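Local coordinates for PAC2 family protein (Streptomyces avermitilis, PDB 3MNF) that is of unknown function but belongs to the PAC2 family and may, like some of its members, have a part in proteasome assembly, at residues A[70-75]-A[86-91]; A[39-44]-A[102-107]; A[6-11]-A[111-116]. One frame throughout, in Å; residues are numbered along the deposited sequence.

Contact 1 of 3, residues A[70-75]-A[86-91]; sequences TRLSVV and VLVRGI
Leu87 N donates the shortest polar bond between the strands, 2.8 Å to Ser73 O. Ser73 N returns a bond to Leu87 O at 3.1 Å, which makes these residues a hydrogen-bonded pair, and the CA-H groups of Val86 and Leu72 add weaker contacts to the same two oxygens. Arg71 and Arg89 form the next hydrogen-bonded pair, at 2.9 Å (Arg71 N to Arg89 O) and 3.0 Å (Arg89 N to Arg71 O). Between them, Leu72 and Val88 are a non-hydrogen-bonded pair with side chains side by side, CD2 of Leu72 lying 4.1 Å from CG2 of Val88. Thr70 CG2 also meets Val88, at CG1, while its OG1 bonds to Tyr47. Val75 CG1 meets Leu87 CD1 at 3.7 Å, the two side chains crossing at about a right angle. Ser73 OG is held by Asp30, and Arg71, its chain bent at chi3 (-32°), reaches with NH1 a salt bridge to Glu110 OE1 of the second subunit. Alternating pairs and strand directions 168° apart show antiparallel pairing, and since strands 70-78 and 82-91 follow each other directly in the chain, they are the arms of a beta hairpin in the mixed sheet.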
ATOM      1  N   THR A  70      13.145   1.383  14.008  1.00 59.70           N
ATOM      2  CA  THR A  70      14.031   0.279  14.287  1.00 59.65           C
ATOM      3  C   THR A  70      15.222   0.599  13.442  1.00 60.90           C
ATOM      4  O   THR A  70      15.103   0.742  12.220  1.00 60.77           O
ATOM      5  CB  THR A  70      13.410  -1.056  13.852  1.00 58.94           C
ATOM      6  OG1 THR A  70      12.254  -1.312  14.662  1.00 59.76           O
ATOM      7  CG2 THR A  70      14.385  -2.190  14.015  1.00 57.95           C
ATOM      8  N   ARG A  71      16.367   0.755  14.096  1.00 62.24           N
ATOM      9  CA  ARG A  71      17.535   1.257  13.418  1.00 64.15           C
ATOM     10  C   ARG A  71      18.618   0.191  13.385  1.00 64.70           C
ATOM     11  O   ARG A  71      18.773  -0.567  14.342  1.00 64.64           O
ATOM     12  CB  ARG A  71      18.003   2.530  14.091  1.00 65.52           C
ATOM     13  CG  ARG A  71      18.991   3.349  13.280  1.00 70.62           C
ATOM     14  CD  ARG A  71      19.129   4.786  13.834  1.00 77.09           C
ATOM     15  NE  ARG A  71      17.876   5.278  14.428  1.00 77.90           N
ATOM     16  CZ  ARG A  71      17.063   6.172  13.869  1.00 79.15           C
ATOM     17  NH1 ARG A  71      17.352   6.716  12.677  1.00 78.84           N
ATOM     18  NH2 ARG A  71      15.955   6.532  14.521  1.00 78.44           N
ATOM     19  N   LEU A  72      19.337   0.120  12.265  1.00 65.81           N
ATOM     20  CA  LEU A  72      20.421  -0.838  12.076  1.00 67.13           C
ATOM     21  C   LEU A  72      21.811  -0.178  12.021  1.00 69.47           C
ATOM     22  O   LEU A  72      22.021   0.785  11.276  1.00 70.56           O
ATOM     23  CB  LEU A  72      20.186  -1.651  10.806  1.00 66.86           C
ATOM     24  CG  LEU A  72      18.962  -2.570  10.750  1.00 65.97           C
ATOM     25  CD1 LEU A  72      17.760  -1.850  10.136  1.00 67.53           C
ATOM     26  CD2 LEU A  72      19.253  -3.825   9.947  1.00 64.47           C
ATOM     27  N   SER A  73      22.747  -0.700  12.814  1.00 70.59           N
ATOM     28  CA  SER A  73      24.136  -0.230  12.792  1.00 73.31           C
ATOM     29  C   SER A  73      25.120  -1.394  12.826  1.00 74.48           C
ATOM     30  O   SER A  73      24.754  -2.499  13.250  1.00 73.42           O
ATOM     31  CB  SER A  73      24.408   0.683  13.979  1.00 74.68           C
ATOM     32  OG  SER A  73      24.303  -0.032  15.192  1.00 75.36           O
ATOM     33  N   VAL A  74      26.351  -1.127  12.376  1.00 76.94           N
ATOM     34  CA  VAL A  74      27.451  -2.110  12.329  1.00 79.18           C
ATOM     35  C   VAL A  74      28.490  -1.804  13.384  1.00 81.64           C
ATOM     36  O   VAL A  74      28.943  -0.662  13.503  1.00 83.13           O
ATOM     37  CB  VAL A  74      28.274  -2.038  11.023  1.00 80.80           C
ATOM     38  CG1 VAL A  74      28.983  -3.347  10.776  1.00 81.92           C
ATOM     39  CG2 VAL A  74      27.415  -1.681   9.842  1.00 81.30           C
ATOM     40  N   VAL A  75      28.893  -2.827  14.122  1.00 82.77           N
ATOM     41  CA  VAL A  75      30.033  -2.703  15.014  1.00 86.09           C
ATOM     42  C   VAL A  75      31.138  -3.617  14.507  1.00 88.94           C
ATOM     43  O   VAL A  75      30.864  -4.692  13.976  1.00 87.68           O
ATOM     44  CB  VAL A  75      29.682  -2.963  16.523  1.00 85.96           C
ATOM     45  CG1 VAL A  75      28.710  -1.928  17.048  1.00 83.35           C
ATOM     46  CG2 VAL A  75      29.114  -4.334  16.731  1.00 84.61           C
ATOM     47  N   VAL A  86      25.826  -6.840  13.605  1.00 76.01           N
ATOM     48  CA  VAL A  86      24.787  -5.987  13.076  1.00 72.95           C
ATOM     49  C   VAL A  86      23.794  -5.825  14.201  1.00 71.70           C
ATOM     50  O   VAL A  86      23.156  -6.798  14.620  1.00 71.70           O
ATOM     51  CB  VAL A  86      24.103  -6.632  11.854  1.00 71.72           C
ATOM     52  CG1 VAL A  86      22.911  -5.830  11.426  1.00 68.74           C
ATOM     53  CG2 VAL A  86      25.090  -6.774  10.695  1.00 72.80           C
ATOM     54  N   LEU A  87      23.667  -4.609  14.716  1.00 71.07           N
ATOM     55  CA  LEU A  87      22.769  -4.389  15.849  1.00 69.89           C
ATOM     56  C   LEU A  87      21.440  -3.835  15.358  1.00 68.15           C
ATOM     57  O   LEU A  87      21.405  -2.982  14.452  1.00 68.48           O
ATOM     58  CB  LEU A  87      23.401  -3.463  16.889  1.00 70.66           C
ATOM     59  CG  LEU A  87      24.757  -3.940  17.398  1.00 72.58           C
ATOM     60  CD1 LEU A  87      25.364  -2.943  18.346  1.00 75.31           C
ATOM     61  CD2 LEU A  87      24.625  -5.277  18.063  1.00 72.44           C
ATOM     62  N   VAL A  88      20.352  -4.330  15.936  1.00 66.59           N
ATOM     63  CA  VAL A  88      19.042  -3.858  15.580  1.00 64.89           C
ATOM     64  C   VAL A  88      18.368  -3.345  16.819  1.00 64.69           C
ATOM     65  O   VAL A  88      18.089  -4.117  17.724  1.00 65.75           O
ATOM     66  CB  VAL A  88      18.209  -4.977  14.965  1.00 64.26           C
ATOM     67  CG1 VAL A  88      16.786  -4.504  14.651  1.00 62.45           C
ATOM     68  CG2 VAL A  88      18.897  -5.488  13.698  1.00 66.06           C
ATOM     69  N   ARG A  89      18.106  -2.043  16.858  1.00 64.10           N
ATOM     70  CA  ARG A  89      17.492  -1.407  18.016  1.00 63.80           C
ATOM     71  C   ARG A  89      16.141  -0.843  17.646  1.00 62.53           C
ATOM     72  O   ARG A  89      16.045   0.177  16.943  1.00 62.77           O
ATOM     73  CB  ARG A  89      18.396  -0.302  18.525  1.00 64.99           C
ATOM     74  CG  ARG A  89      19.689  -0.839  19.085  1.00 68.75           C
ATOM     75  CD  ARG A  89      20.613   0.253  19.535  1.00 72.40           C
ATOM     76  NE  ARG A  89      19.968   1.097  20.535  1.00 74.66           N
ATOM     77  CZ  ARG A  89      20.346   2.337  20.818  1.00 75.16           C
ATOM     78  NH1 ARG A  89      21.367   2.882  20.177  1.00 76.29           N
ATOM     79  NH2 ARG A  89      19.700   3.023  21.742  1.00 75.45           N
ATOM     80  N   GLY A  90      15.088  -1.503  18.104  1.00 61.17           N
ATOM     81  CA  GLY A  90      13.768  -1.112  17.668  1.00 60.14           C
ATOM     82  C   GLY A  90      12.763  -0.960  18.778  1.00 60.84           C
ATOM     83  O   GLY A  90      12.992  -1.356  19.912  1.00 62.47           O
ATOM     84  N   ILE A  91      11.649  -0.337  18.442  1.00 60.33           N
ATOM     85  CA  ILE A  91      10.430  -0.400  19.229  1.00 60.13           C
ATOM     86  C   ILE A  91       9.583  -1.533  18.607  1.00 58.90           C
ATOM     87  O   ILE A  91       9.572  -1.682  17.380  1.00 59.17           O
ATOM     88  CB  ILE A  91       9.702   0.897  19.014  1.00 60.73           C
ATOM     89  CG1 ILE A  91      10.702   2.073  19.096  1.00 61.11           C
ATOM     90  CG2 ILE A  91       8.443   0.988  19.903  1.00 61.03           C
ATOM     91  CD1 ILE A  91      10.732   2.742  20.436  1.00 66.80           C
TER

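Contact 2 of 3, residues A[39-44]-A[102-107]; sequences AALDAE and NELLAF
Leu41, following Ala39 and Ala40, reaches into a notch formed by Glu103, Leu104 and Phe107 on helix 97-111. Its CB already lies 4.0 Å from Glu103 OE2, and CG, set anti to the carbonyl carbon (chi1 -63°), carries the fork onward to the helix. There the two methyls divide. CD1 touches Leu104 CD2 at 4.1 Å, the leucines crossing at about a right angle; CD2 fits against the aliphatic part of Glu103, 3.4 Å from its CG, and also lies near the plane of the Phe107 ring, at the edge, 4.0 Å from CE2. Glu103 comes from the opposite direction with its chain extended, which lays its methylenes and carboxylate along the leucine, while OE1 bonds to the hydroxyl of Tyr46. Two residues earlier, in strand 36-40, Ala39 CB approaches the same ring obliquely, 3.5 Å from Phe107 CZ. With an alanine here in place of Leu41, CG and both methyls are gone, which would probably open a gap between Leu104 and the Phe107 edge and leave the Glu103 methylenes without their apolar neighbour. The subunit boundary is close: Phe107 packs on Phe38 of the second subunit, and Asp42 forms a salt bridge with Arg98 of the third. Carbon-to-carbon contacts join the segments, with no bond between their polar groups, so segment 39-44 and helix are held here by apolar packing, and the Glu103 carboxylate, which lies against Leu41, has its hydrogen-bond partner in Tyr46, outside both segments.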
ATOM      1  N   ALA A  39      20.924   2.198   8.511  1.00 67.31           N
ATOM      2  CA  ALA A  39      19.545   2.086   8.057  1.00 65.79           C
ATOM      3  C   ALA A  39      18.536   2.205   9.185  1.00 63.76           C
ATOM      4  O   ALA A  39      18.739   1.673  10.254  1.00 62.98           O
ATOM      5  CB  ALA A  39      19.339   0.765   7.291  1.00 64.78           C
ATOM      6  N   ALA A  40      17.458   2.919   8.937  1.00 63.61           N
ATOM      7  CA  ALA A  40      16.309   2.873   9.809  1.00 63.02           C
ATOM      8  C   ALA A  40      15.100   2.359   9.005  1.00 62.81           C
ATOM      9  O   ALA A  40      14.913   2.757   7.850  1.00 64.41           O
ATOM     10  CB  ALA A  40      16.031   4.245  10.358  1.00 64.23           C
ATOM     11  N   LEU A  41      14.286   1.476   9.583  1.00 61.24           N
ATOM     12  CA  LEU A  41      13.051   1.094   8.909  1.00 61.41           C
ATOM     13  C   LEU A  41      12.096   2.282   8.855  1.00 63.04           C
ATOM     14  O   LEU A  41      12.058   3.112   9.769  1.00 64.14           O
ATOM     15  CB  LEU A  41      12.356  -0.074   9.580  1.00 59.76           C
ATOM     16  CG  LEU A  41      13.109  -1.397   9.612  1.00 59.92           C
ATOM     17  CD1 LEU A  41      12.198  -2.497  10.129  1.00 60.36           C
ATOM     18  CD2 LEU A  41      13.626  -1.759   8.256  1.00 60.10           C
ATOM     19  N   ASP A  42      11.340   2.361   7.767  1.00 63.62           N
ATOM     20  CA  ASP A  42      10.375   3.418   7.571  1.00 64.24           C
ATOM     21  C   ASP A  42       9.211   3.322   8.568  1.00 63.06           C
ATOM     22  O   ASP A  42       8.310   2.497   8.398  1.00 62.97           O
ATOM     23  CB  ASP A  42       9.839   3.312   6.156  1.00 65.75           C
ATOM     24  CG  ASP A  42       9.002   4.475   5.783  1.00 68.25           C
ATOM     25  OD1 ASP A  42       8.482   5.105   6.718  1.00 68.30           O
ATOM     26  OD2 ASP A  42       8.879   4.771   4.570  1.00 71.58           O
ATOM     27  N   ALA A  43       9.210   4.189   9.578  1.00 62.50           N
ATOM     28  CA  ALA A  43       8.203   4.164  10.625  1.00 60.79           C
ATOM     29  C   ALA A  43       6.803   4.181  10.062  1.00 61.11           C
ATOM     30  O   ALA A  43       5.936   3.449  10.531  1.00 60.40           O
ATOM     31  CB  ALA A  43       8.397   5.293  11.546  1.00 62.25           C
ATOM     32  N   GLU A  44       6.597   4.989   9.029  1.00 62.53           N
ATOM     33  CA  GLU A  44       5.321   5.112   8.330  1.00 63.65           C
ATOM     34  C   GLU A  44       4.577   3.787   8.116  1.00 62.54           C
ATOM     35  O   GLU A  44       3.352   3.757   8.147  1.00 63.82           O
ATOM     36  CB  GLU A  44       5.563   5.774   7.000  1.00 65.25           C
ATOM     37  CG  GLU A  44       4.373   6.451   6.379  1.00 70.82           C
ATOM     38  CD  GLU A  44       4.095   7.839   6.929  1.00 75.62           C
ATOM     39  OE1 GLU A  44       4.528   8.166   8.066  1.00 75.78           O
ATOM     40  OE2 GLU A  44       3.408   8.594   6.215  1.00 78.99           O
ATOM     41  N   ASN A 102      10.364  -9.453   7.381  1.00 62.54           N
ATOM     42  CA  ASN A 102      10.952  -9.627   6.072  1.00 63.28           C
ATOM     43  C   ASN A 102      11.974  -8.557   5.806  1.00 62.82           C
ATOM     44  O   ASN A 102      13.020  -8.830   5.258  1.00 63.98           O
ATOM     45  CB  ASN A 102       9.885  -9.608   5.004  1.00 64.47           C
ATOM     46  CG  ASN A 102       9.091 -10.908   4.951  1.00 67.89           C
ATOM     47  OD1 ASN A 102       9.458 -11.917   5.590  1.00 68.71           O
ATOM     48  ND2 ASN A 102       7.987 -10.899   4.179  1.00 69.68           N
ATOM     49  N   GLU A 103      11.689  -7.336   6.232  1.00 62.00           N
ATOM     50  CA  GLU A 103      12.596  -6.224   5.999  1.00 62.30           C
ATOM     51  C   GLU A 103      13.933  -6.471   6.710  1.00 61.92           C
ATOM     52  O   GLU A 103      14.997  -6.286   6.123  1.00 62.94           O
ATOM     53  CB  GLU A 103      11.950  -4.902   6.410  1.00 61.33           C
ATOM     54  CG  GLU A 103      12.464  -3.692   5.649  1.00 65.86           C
ATOM     55  CD  GLU A 103      11.426  -2.579   5.524  1.00 71.21           C
ATOM     56  OE1 GLU A 103      10.307  -2.878   5.099  1.00 73.66           O
ATOM     57  OE2 GLU A 103      11.703  -1.395   5.845  1.00 75.87           O
ATOM     58  N   LEU A 104      13.884  -6.919   7.963  1.00 60.82           N
ATOM     59  CA  LEU A 104      15.108  -7.227   8.686  1.00 60.22           C
ATOM     60  C   LEU A 104      15.830  -8.395   8.022  1.00 61.90           C
ATOM     61  O   LEU A 104      17.037  -8.335   7.804  1.00 63.53           O
ATOM     62  CB  LEU A 104      14.801  -7.506  10.153  1.00 59.39           C
ATOM     63  CG  LEU A 104      14.178  -6.341  10.948  1.00 57.42           C
ATOM     64  CD1 LEU A 104      13.787  -6.765  12.356  1.00 55.69           C
ATOM     65  CD2 LEU A 104      15.119  -5.173  11.026  1.00 55.95           C
ATOM     66  N   LEU A 105      15.095  -9.433   7.638  1.00 62.21           N
ATOM     67  CA  LEU A 105      15.693 -10.569   6.920  1.00 63.73           C
ATOM     68  C   LEU A 105      16.339 -10.226   5.581  1.00 64.22           C
ATOM     69  O   LEU A 105      17.230 -10.941   5.137  1.00 65.81           O
ATOM     70  CB  LEU A 105      14.685 -11.708   6.727  1.00 64.89           C
ATOM     71  CG  LEU A 105      14.302 -12.460   8.009  1.00 65.99           C
ATOM     72  CD1 LEU A 105      13.242 -13.487   7.708  1.00 67.60           C
ATOM     73  CD2 LEU A 105      15.505 -13.118   8.663  1.00 67.17           C
ATOM     74  N   ALA A 106      15.893  -9.148   4.939  1.00 63.12           N
ATOM     75  CA  ALA A 106      16.509  -8.700   3.689  1.00 64.03           C
ATOM     76  C   ALA A 106      17.876  -8.099   3.987  1.00 64.36           C
ATOM     77  O   ALA A 106      18.870  -8.398   3.287  1.00 66.32           O
ATOM     78  CB  ALA A 106      15.651  -7.723   2.991  1.00 63.19           C
ATOM     79  N   PHE A 107      17.937  -7.281   5.037  1.00 62.18           N
ATOM     80  CA  PHE A 107      19.200  -6.757   5.469  1.00 62.63           C
ATOM     81  C   PHE A 107      20.116  -7.899   5.856  1.00 64.18           C
ATOM     82  O   PHE A 107      21.291  -7.937   5.431  1.00 66.03           O
ATOM     83  CB  PHE A 107      19.047  -5.810   6.629  1.00 60.66           C
ATOM     84  CG  PHE A 107      18.630  -4.451   6.229  1.00 61.89           C
ATOM     85  CD1 PHE A 107      19.470  -3.649   5.480  1.00 64.91           C
ATOM     86  CD2 PHE A 107      17.379  -3.950   6.601  1.00 62.69           C
ATOM     87  CE1 PHE A 107      19.066  -2.359   5.085  1.00 65.80           C
ATOM     88  CE2 PHE A 107      16.977  -2.666   6.233  1.00 62.43           C
ATOM     89  CZ  PHE A 107      17.818  -1.871   5.469  1.00 64.08           C
TER

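Contact 3 of 3, residues A[6-11]-A[111-116]; sequences PVMVAA and LGVELV
Pro6 lays its ring against the end of helix 97-111, with CG 3.7 Å from Leu111 O and CD 3.6 Å from Gly112 O. Those carbonyls lie at the chain's turn out of the helix, where Gly112, with a positive phi of 67°, closes a Schellman motif. Beyond the ring, Pro6 O accepts a bond from Glu114 N at 3.0 Å and receives a CA-H contact from Val113. Two residues on, Met8 N gives the second bond, 3.0 Å to Leu115 O, and Met8 pairs with Val116 as parallel strand neighbours. Side chains reinforce this register. Val7 and Leu115 lie side by side, pointing the same way, with CG1 of the valine 4.1 Å from CD2 of the leucine. On the other face, Val113 CG1 stands 4.0 Å from Met8 CB; Met8, a selenomethionine here, has CG anti to the backbone N (chi1 168°), which brings it alongside Val116 CG1, 4.3 Å away. Strands 82-91 and 115-124 both run parallel to 7-13 and sit on either side of it, joined by helix 97-111 in a beta-alpha-beta crossover that passes over the central strand. Met8 and Val113 therefore face Ala108 of that helix, Val9 bonds to strand 82-91 through Val86 and Val88, and Leu111 packs on Val37 of the second subunit.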
ATOM      1  N   PRO A   6      29.164 -12.707  10.087  1.00 92.09           N
ATOM      2  CA  PRO A   6      28.449 -11.593  10.776  1.00 87.17           C
ATOM      3  C   PRO A   6      27.236 -12.046  11.562  1.00 83.84           C
ATOM      4  O   PRO A   6      26.463 -12.845  11.065  1.00 84.28           O
ATOM      5  CB  PRO A   6      27.992 -10.673   9.636  1.00 85.50           C
ATOM      6  CG  PRO A   6      28.660 -11.160   8.427  1.00 89.65           C
ATOM      7  CD  PRO A   6      29.081 -12.584   8.624  1.00 92.82           C
ATOM      8  N   VAL A   7      27.067 -11.538  12.778  1.00 81.13           N
ATOM      9  CA  VAL A   7      25.916 -11.896  13.616  1.00 77.91           C
ATOM     10  C   VAL A   7      25.026 -10.676  13.826  1.00 74.42           C
ATOM     11  O   VAL A   7      25.513  -9.563  14.012  1.00 74.16           O
ATOM     12  CB  VAL A   7      26.352 -12.446  15.002  1.00 78.92           C
ATOM     13  CG1 VAL A   7      25.147 -12.820  15.848  1.00 77.21           C
ATOM     14  CG2 VAL A   7      27.246 -13.643  14.855  1.00 81.64           C
HETATM   15  N   MSE A   8      23.717 -10.889  13.800  1.00 71.94           N
HETATM   16  CA  MSE A   8      22.761  -9.824  14.058  1.00 68.40           C
HETATM   17  C   MSE A   8      22.220 -10.005  15.463  1.00 66.88           C
HETATM   18  O   MSE A   8      21.752 -11.084  15.827  1.00 67.79           O
HETATM   19  CB  MSE A   8      21.628  -9.871  13.019  1.00 67.58           C
HETATM   20  CG  MSE A   8      20.400  -8.983  13.326  1.00 66.16           C
HETATM   21 SE   MSE A   8      19.015  -9.090  11.920  0.75 66.32          SE
HETATM   22  CE  MSE A   8      19.863  -8.190  10.402  1.00 62.45           C
ATOM     23  N   VAL A   9      22.294  -8.955  16.262  1.00 64.98           N
ATOM     24  CA  VAL A   9      21.742  -8.991  17.608  1.00 63.49           C
ATOM     25  C   VAL A   9      20.650  -7.958  17.676  1.00 60.93           C
ATOM     26  O   VAL A   9      20.916  -6.785  17.471  1.00 60.41           O
ATOM     27  CB  VAL A   9      22.806  -8.655  18.674  1.00 64.75           C
ATOM     28  CG1 VAL A   9      22.218  -8.796  20.068  1.00 64.85           C
ATOM     29  CG2 VAL A   9      24.005  -9.550  18.519  1.00 66.07           C
ATOM     30  N   ALA A  10      19.432  -8.379  17.962  1.00 59.53           N
ATOM     31  CA  ALA A  10      18.320  -7.440  17.946  1.00 58.20           C
ATOM     32  C   ALA A  10      17.617  -7.361  19.281  1.00 58.50           C
ATOM     33  O   ALA A  10      17.660  -8.301  20.064  1.00 60.51           O
ATOM     34  CB  ALA A  10      17.340  -7.814  16.874  1.00 57.45           C
ATOM     35  N   ALA A  11      16.970  -6.234  19.539  1.00 57.71           N
ATOM     36  CA  ALA A  11      16.192  -6.045  20.754  1.00 58.59           C
ATOM     37  C   ALA A  11      15.118  -5.004  20.506  1.00 57.99           C
ATOM     38  O   ALA A  11      15.362  -4.039  19.762  1.00 57.78           O
ATOM     39  CB  ALA A  11      17.087  -5.617  21.915  1.00 60.04           C
ATOM     40  N   LEU A 111      23.664  -8.592   3.937  1.00 72.45           N
ATOM     41  CA  LEU A 111      24.866  -8.510   4.757  1.00 72.95           C
ATOM     42  C   LEU A 111      25.514  -9.855   4.996  1.00 75.13           C
ATOM     43  O   LEU A 111      26.601  -9.918   5.556  1.00 77.50           O
ATOM     44  CB  LEU A 111      24.565  -7.857   6.093  1.00 70.36           C
ATOM     45  CG  LEU A 111      24.175  -6.380   6.026  1.00 68.87           C
ATOM     46  CD1 LEU A 111      23.389  -5.967   7.278  1.00 65.58           C
ATOM     47  CD2 LEU A 111      25.386  -5.511   5.818  1.00 67.33           C
ATOM     48  N   GLY A 112      24.861 -10.927   4.568  1.00 75.56           N
ATOM     49  CA  GLY A 112      25.367 -12.267   4.788  1.00 77.29           C
ATOM     50  C   GLY A 112      25.365 -12.680   6.248  1.00 76.96           C
ATOM     51  O   GLY A 112      26.215 -13.452   6.664  1.00 79.36           O
ATOM     52  N   VAL A 113      24.421 -12.176   7.040  1.00 77.47           N
ATOM     53  CA  VAL A 113      24.292 -12.618   8.430  1.00 76.35           C
ATOM     54  C   VAL A 113      24.119 -14.129   8.517  1.00 78.48           C
ATOM     55  O   VAL A 113      23.274 -14.697   7.830  1.00 78.81           O
ATOM     56  CB  VAL A 113      23.110 -11.982   9.121  1.00 72.60           C
ATOM     57  CG1 VAL A 113      22.827 -12.712  10.415  1.00 71.06           C
ATOM     58  CG2 VAL A 113      23.400 -10.536   9.376  1.00 71.41           C
ATOM     59  N   GLU A 114      24.926 -14.779   9.353  1.00 80.91           N
ATOM     60  CA  GLU A 114      24.855 -16.236   9.496  1.00 83.31           C
ATOM     61  C   GLU A 114      24.053 -16.714  10.690  1.00 80.98           C
ATOM     62  O   GLU A 114      23.600 -17.860  10.694  1.00 82.58           O
ATOM     63  CB  GLU A 114      26.245 -16.878   9.487  1.00 87.62           C
ATOM     64  CG  GLU A 114      26.804 -17.120   8.074  1.00 94.04           C
ATOM     65  CD  GLU A 114      25.799 -17.784   7.099  1.00 98.75           C
ATOM     66  OE1 GLU A 114      24.596 -17.948   7.450  1.00 96.79           O
ATOM     67  OE2 GLU A 114      26.230 -18.139   5.970  1.00103.08           O
ATOM     68  N   LEU A 115      23.876 -15.833  11.677  1.00 77.43           N
ATOM     69  CA  LEU A 115      23.115 -16.133  12.877  1.00 74.67           C
ATOM     70  C   LEU A 115      22.420 -14.879  13.417  1.00 71.58           C
ATOM     71  O   LEU A 115      23.025 -13.800  13.482  1.00 70.77           O
ATOM     72  CB  LEU A 115      24.053 -16.717  13.927  1.00 76.14           C
ATOM     73  CG  LEU A 115      23.643 -16.755  15.397  1.00 73.59           C
ATOM     74  CD1 LEU A 115      22.624 -17.851  15.683  1.00 72.19           C
ATOM     75  CD2 LEU A 115      24.874 -16.933  16.233  1.00 72.13           C
ATOM     76  N   VAL A 116      21.153 -15.031  13.803  1.00 69.68           N
ATOM     77  CA  VAL A 116      20.403 -13.948  14.441  1.00 67.31           C
ATOM     78  C   VAL A 116      20.126 -14.243  15.922  1.00 67.56           C
ATOM     79  O   VAL A 116      19.431 -15.221  16.249  1.00 68.26           O
ATOM     80  CB  VAL A 116      19.058 -13.700  13.734  1.00 65.32           C
ATOM     81  CG1 VAL A 116      18.332 -12.560  14.379  1.00 62.43           C
ATOM     82  CG2 VAL A 116      19.275 -13.394  12.280  1.00 66.13           C
TER

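All three contacts belong to one mixed sheet and helix 97-111, which packs on one of its faces. Contacts 1 and 3 are both strand pairings, one antiparallel and mostly buried, the other parallel and only partly so, as it starts in the turn after the helix, where Gly112 and Glu114 are exposed; Val86 N and O probably bond to Val7 O and Val9 N, which ties the two together. Contact 2 is buried too, yet apolar across its segments, as it sets segment 39-44 against helix 97-111, its centre about 17 Å from that of the chain and close to other subunits. It joins contact 1 through the probable bond of Leu72 N to Ala39 O, and meets contact 3 where Leu104 O packs on Met8 CE.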